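Local coordinates for protein carboxypeptidase A inhibitor (Ascaris suum, PDB 3FJU) that inhibits the zinc metalloprotease carboxypeptidase A, acting as a small, secreted, disulfide-rich protein of the I44 inhibitor family, at residues 2-5 against 9-12; 36-41 against 48-53. One frame throughout, in Å; residues are numbered along the deposited sequence.

Interaction 1: residues 2-5 against 9-12; sequences RKCL and DCTN
Arg2 overlaps Thr11: one face of its guanidinium takes the CG2 methyl over its centre, 3.5 Å above the plane. This is the N-terminal end of a small disulfide-rich fold, where two parts of one loop, ahead of strand 15-17, fold against each other beside the hairpin of strands 15-17 and 22-24. The Arg2 and Thr11 side chains cross at about a right angle. At its edge the same guanidinium donates a hydrogen bond from Arg2 NH1 to Asp9 O, 3.1 Å long. The oxygen lies almost in the guanidinium plane, and the N-H...O angle is 159°. The first two torsions of Arg2 are extended, and the bend comes at chi3, -86°. Arg2 CD lies 3.5 Å from Asp9 O, and the bend beyond it turns the guanidinium onto Thr11.

At the other end Asp9 OD2 accepts hydrogen bonds from two successive amides, Leu5 N at 2.9 Å, on the anti side of the carboxylate, and Ser6 N. Between these two polar ends the contact is apolar. Asp9 CB packs against Cys4 CB at 3.7 Å. The two cysteines belong to different disulfides, Cys4 to Cys16 and Cys10 to Cys23, and both bridges lead to the hairpin. Cys10 SG rests 3.7 Å from Cys4 CB and 3.9 Å from Cys4 SG.

Interaction 2: residues 36-41 against 48-53; sequences HFTIPC and QVWAHE. With ZN (zinc ion), chain C.
Ile39 reaches out to the indole of Trp50 from a loop of the disulfide-rich fold that follows helix 26-36. Its CB points toward segment 48-53. CG1 sits between the backbone N and the carbonyl carbon, chi1 64°, and comes in the ring plane to the edge of the six-membered ring, 3.8 Å from Trp50 CH2. The chain then runs on extended, and its tip is the closest atom. Ile39 CD1 lies 3.6 Å from Trp50 CH2 and 4.1 Å from Trp50 CZ3.

The two side chains come from opposite directions, so each bridges part of the gap between the backbones; the CA atoms of Ile39 and Val49 are 10.9 Å apart. Thr38 adds a looser touch, OG1 to Trp50 CH2 at 4.2 Å; that hydroxyl is hydrogen-bonded to Cys61 O of strand 60-62. The indole is bordered from within its own segment too, where Val49 CG2 stands 3.5 Å above one face, offset toward the rim. Lys54 makes a cation-pi contact with it.

Segment 36-41 begins at a metal site. His36 and the preceding Glu35 both bind a zinc ion. The His36 ring also meets Trp62, with the planes at about 45°. Two waters bind the metal as well; the oxygen of water 1 is 2.6 Å from the zinc, a long bond. His36 NE2 is 2.3 Å from the zinc.

Interactions 1 and 2 follow one another along the chain and lie on opposite sides of its centre. Their centres are 19 Å apart; their nearest atoms are about 6 Å apart and do not touch. The hairpin of strands 15-17 and 22-24 is touched by both. Interaction 1 is tied to it by the disulfides to Cys16 and Cys23. Ile39 and Pro40 of interaction 2 pack on Val17 of the same hairpin. The zinc at interaction 2 is held by the inhibitor's own Glu35 and His36, so it is probably not the enzyme's catalytic metal. The other protein chain, probably the carboxypeptidase, reaches only interaction 2, where its backbone is hydrogen-bonded to Glu53 OE1.

Interaction 1: residues 2-5 against 9-12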
loop_
_atom_site.group_PDB
_atom_site.type_symbol
_atom_site.label_atom_id
_atom_site.label_comp_id
_atom_site.label_asym_id
_atom_site.label_seq_id
_atom_site.Cartn_x
_atom_site.Cartn_y
_atom_site.Cartn_z
ATOM N N ARG B 2 -9.876 31.023 10.527
ATOM C CA ARG B 2 -10.440 31.790 11.613
ATOM C C ARG B 2 -10.670 30.847 12.770
ATOM O O ARG B 2 -11.360 29.839 12.636
ATOM C CB ARG B 2 -11.754 32.459 11.181
ATOM C CG ARG B 2 -12.447 33.210 12.292
ATOM C CD ARG B 2 -13.766 33.773 11.811
ATOM N NE ARG B 2 -13.540 35.064 11.199
ATOM C CZ ARG B 2 -13.879 36.217 11.766
ATOM N NH1 ARG B 2 -14.505 36.225 12.940
ATOM N NH2 ARG B 2 -13.625 37.356 11.143
ATOM N N LYS B 3 -10.055 31.166 13.906
ATOM C CA LYS B 3 -10.208 30.383 15.124
ATOM C C LYS B 3 -11.514 30.728 15.830
ATOM O O LYS B 3 -12.057 31.854 15.671
ATOM C CB LYS B 3 -9.016 30.631 16.050
ATOM C CG LYS B 3 -7.671 30.245 15.452
ATOM C CD LYS B 3 -7.525 28.728 15.287
ATOM C CE LYS B 3 -7.494 27.994 16.628
ATOM N NZ LYS B 3 -7.631 26.523 16.448
ATOM N N CYS B 4 -12.009 29.773 16.617
ATOM C CA CYS B 4 -13.314 29.908 17.271
ATOM C C CYS B 4 -13.389 29.017 18.503
ATOM O O CYS B 4 -12.605 28.060 18.646
ATOM C CB CYS B 4 -14.440 29.513 16.292
ATOM S SG CYS B 4 -14.236 27.842 15.609
ATOM N N LEU B 5 -14.343 29.333 19.376
ATOM C CA LEU B 5 -14.713 28.479 20.504
ATOM C C LEU B 5 -16.181 28.062 20.409
ATOM O O LEU B 5 -16.577 27.038 20.983
ATOM C CB LEU B 5 -14.415 29.163 21.842
ATOM C CG LEU B 5 -12.967 29.598 22.133
ATOM C CD1 LEU B 5 -12.915 30.394 23.429
ATOM C CD2 LEU B 5 -12.010 28.413 22.177
ATOM N N ASP B 9 -18.358 32.859 17.038
ATOM C CA ASP B 9 -17.043 33.420 16.680
ATOM C C ASP B 9 -16.772 33.362 15.168
ATOM O O ASP B 9 -15.796 33.939 14.665
ATOM C CB ASP B 9 -15.926 32.680 17.426
ATOM C CG ASP B 9 -16.085 32.759 18.925
ATOM O OD1 ASP B 9 -16.464 33.847 19.428
ATOM O OD2 ASP B 9 -15.864 31.741 19.600
ATOM N N CYS B 10 -17.647 32.678 14.439
ATOM C CA CYS B 10 -17.472 32.552 13.006
ATOM C C CYS B 10 -18.272 33.611 12.234
ATOM O O CYS B 10 -19.067 34.376 12.829
ATOM C CB CYS B 10 -17.794 31.114 12.558
ATOM S SG CYS B 10 -16.700 29.879 13.354
ATOM N N THR B 11 -18.014 33.693 10.931
ATOM C CA THR B 11 -18.726 34.619 10.051
ATOM C C THR B 11 -19.245 33.854 8.833
ATOM O O THR B 11 -18.911 32.679 8.628
ATOM C CB THR B 11 -17.812 35.768 9.575
ATOM O OG1 THR B 11 -16.700 35.230 8.853
ATOM C CG2 THR B 11 -17.312 36.594 10.740
ATOM N N ASN B 12 -20.064 34.525 8.028
ATOM C CA ASN B 12 -20.559 33.983 6.767
ATOM C C ASN B 12 -21.307 32.657 6.954
ATOM O O ASN B 12 -21.243 31.765 6.087
ATOM C CB ASN B 12 -19.408 33.852 5.751
ATOM C CG ASN B 12 -18.835 35.205 5.372
ATOM O OD1 ASN B 12 -19.589 36.131 5.080
ATOM N ND2 ASN B 12 -17.510 35.325 5.361
#

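Interaction 2: residues 36-41 against 48-53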
loop_
_atom_site.group_PDB
_atom_site.type_symbol
_atom_site.label_atom_id
_atom_site.label_comp_id
_atom_site.label_asym_id
_atom_site.label_seq_id
_atom_site.Cartn_x
_atom_site.Cartn_y
_atom_site.Cartn_z
ATOM N N HIS B 36 -14.303 11.287 3.955
ATOM C CA HIS B 36 -13.029 10.974 4.609
ATOM C C HIS B 36 -13.096 10.704 6.120
ATOM O O HIS B 36 -12.049 10.474 6.759
ATOM C CB HIS B 36 -12.006 12.089 4.299
ATOM C CG HIS B 36 -11.702 12.229 2.842
ATOM N ND1 HIS B 36 -11.094 11.227 2.111
ATOM C CD2 HIS B 36 -11.934 13.244 1.974
ATOM C CE1 HIS B 36 -10.952 11.629 0.859
ATOM N NE2 HIS B 36 -11.463 12.844 0.748
ATOM N N PHE B 37 -14.307 10.695 6.682
ATOM C CA PHE B 37 -14.516 10.478 8.127
ATOM C C PHE B 37 -13.547 11.286 8.991
ATOM O O PHE B 37 -12.914 10.782 9.930
ATOM C CB PHE B 37 -14.510 8.987 8.478
ATOM C CG PHE B 37 -15.663 8.248 7.871
ATOM C CD1 PHE B 37 -15.635 7.877 6.532
ATOM C CD2 PHE B 37 -16.806 7.958 8.629
ATOM C CE1 PHE B 37 -16.726 7.234 5.940
ATOM C CE2 PHE B 37 -17.886 7.284 8.057
ATOM C CZ PHE B 37 -17.836 6.918 6.702
ATOM N N THR B 38 -13.439 12.561 8.637
ATOM C CA THR B 38 -12.519 13.454 9.298
ATOM C C THR B 38 -13.060 14.885 9.322
ATOM O O THR B 38 -14.230 15.113 9.013
ATOM C CB THR B 38 -11.150 13.398 8.597
ATOM O OG1 THR B 38 -10.158 14.013 9.419
ATOM C CG2 THR B 38 -11.199 14.052 7.202
ATOM N N ILE B 39 -12.193 15.826 9.687
ATOM C CA ILE B 39 -12.579 17.230 9.871
ATOM C C ILE B 39 -11.886 18.119 8.850
ATOM O O ILE B 39 -10.863 17.733 8.278
ATOM C CB ILE B 39 -12.248 17.725 11.309
ATOM C CG1 ILE B 39 -10.724 17.708 11.559
ATOM C CG2 ILE B 39 -13.054 16.900 12.347
ATOM C CD1 ILE B 39 -10.267 18.139 12.980
ATOM N N PRO B 40 -12.447 19.314 8.602
ATOM C CA PRO B 40 -11.807 20.261 7.691
ATOM C C PRO B 40 -10.571 20.910 8.290
ATOM O O PRO B 40 -10.378 20.928 9.514
ATOM C CB PRO B 40 -12.873 21.356 7.507
ATOM C CG PRO B 40 -14.115 20.803 8.017
ATOM C CD PRO B 40 -13.728 19.838 9.093
ATOM N N CYS B 41 -9.769 21.497 7.411
ATOM C CA CYS B 41 -8.581 22.219 7.807
ATOM C C CYS B 41 -8.243 23.229 6.719
ATOM O O CYS B 41 -8.673 23.094 5.561
ATOM C CB CYS B 41 -7.410 21.256 7.992
ATOM S SG CYS B 41 -7.187 20.132 6.562
ATOM N N GLN B 48 -3.282 18.940 14.111
ATOM C CA GLN B 48 -2.314 18.534 15.148
ATOM C C GLN B 48 -2.903 17.751 16.334
ATOM O O GLN B 48 -2.150 17.260 17.189
ATOM C CB GLN B 48 -1.545 19.777 15.659
ATOM C CG GLN B 48 -2.412 20.712 16.526
ATOM C CD GLN B 48 -1.663 21.947 17.040
ATOM O OE1 GLN B 48 -0.698 21.828 17.805
ATOM N NE2 GLN B 48 -2.120 23.138 16.634
ATOM N N VAL B 49 -4.229 17.613 16.397
ATOM C CA VAL B 49 -4.854 17.016 17.592
ATOM C C VAL B 49 -4.559 15.536 17.711
ATOM O O VAL B 49 -4.748 14.952 18.778
ATOM C CB VAL B 49 -6.378 17.257 17.699
ATOM C CG1 VAL B 49 -6.650 18.687 18.148
ATOM C CG2 VAL B 49 -7.079 16.932 16.407
ATOM N N TRP B 50 -4.126 14.920 16.610
ATOM C CA TRP B 50 -3.748 13.509 16.658
ATOM C C TRP B 50 -2.257 13.387 16.937
ATOM O O TRP B 50 -1.424 13.973 16.231
ATOM C CB TRP B 50 -4.083 12.796 15.343
ATOM C CG TRP B 50 -5.550 12.717 15.048
ATOM C CD1 TRP B 50 -6.394 11.699 15.383
ATOM C CD2 TRP B 50 -6.339 13.674 14.324
ATOM N NE1 TRP B 50 -7.667 11.959 14.925
ATOM C CE2 TRP B 50 -7.662 13.171 14.277
ATOM C CE3 TRP B 50 -6.054 14.908 13.715
ATOM C CZ2 TRP B 50 -8.702 13.858 13.644
ATOM C CZ3 TRP B 50 -7.091 15.589 13.081
ATOM C CH2 TRP B 50 -8.395 15.061 13.058
ATOM N N ALA B 51 -1.919 12.616 17.961
ATOM C CA ALA B 51 -0.526 12.266 18.224
ATOM C C ALA B 51 0.113 11.574 17.009
ATOM O O ALA B 51 1.293 11.788 16.703
ATOM C CB ALA B 51 -0.456 11.377 19.407
ATOM N N HIS B 52 -0.666 10.772 16.301
ATOM C CA HIS B 52 -0.149 10.145 15.082
ATOM C C HIS B 52 -0.387 11.121 13.955
ATOM O O HIS B 52 -1.532 11.374 13.572
ATOM C CB HIS B 52 -0.830 8.801 14.861
ATOM C CG HIS B 52 -0.511 7.834 15.941
ATOM N ND1 HIS B 52 0.733 7.261 16.059
ATOM C CD2 HIS B 52 -1.227 7.413 17.007
ATOM C CE1 HIS B 52 0.759 6.481 17.124
ATOM N NE2 HIS B 52 -0.421 6.550 17.714
ATOM N N GLU B 53 0.706 11.707 13.480
ATOM C CA GLU B 53 0.693 12.788 12.483
ATOM C C GLU B 53 -0.327 12.608 11.365
ATOM O O GLU B 53 -0.313 11.609 10.667
ATOM C CB GLU B 53 2.096 12.959 11.891
ATOM C CG GLU B 53 2.266 14.126 10.899
ATOM C CD GLU B 53 3.580 14.059 10.095
ATOM O OE1 GLU B 53 4.484 13.247 10.428
ATOM O OE2 GLU B 53 3.699 14.842 9.111
HETATM ZN ZN ZN C . -12.062 13.717 -1.240
HETATM O O HOH W 1 -13.098 11.436 -1.817
HETATM O O HOH W 2 -10.516 15.141 -1.668
#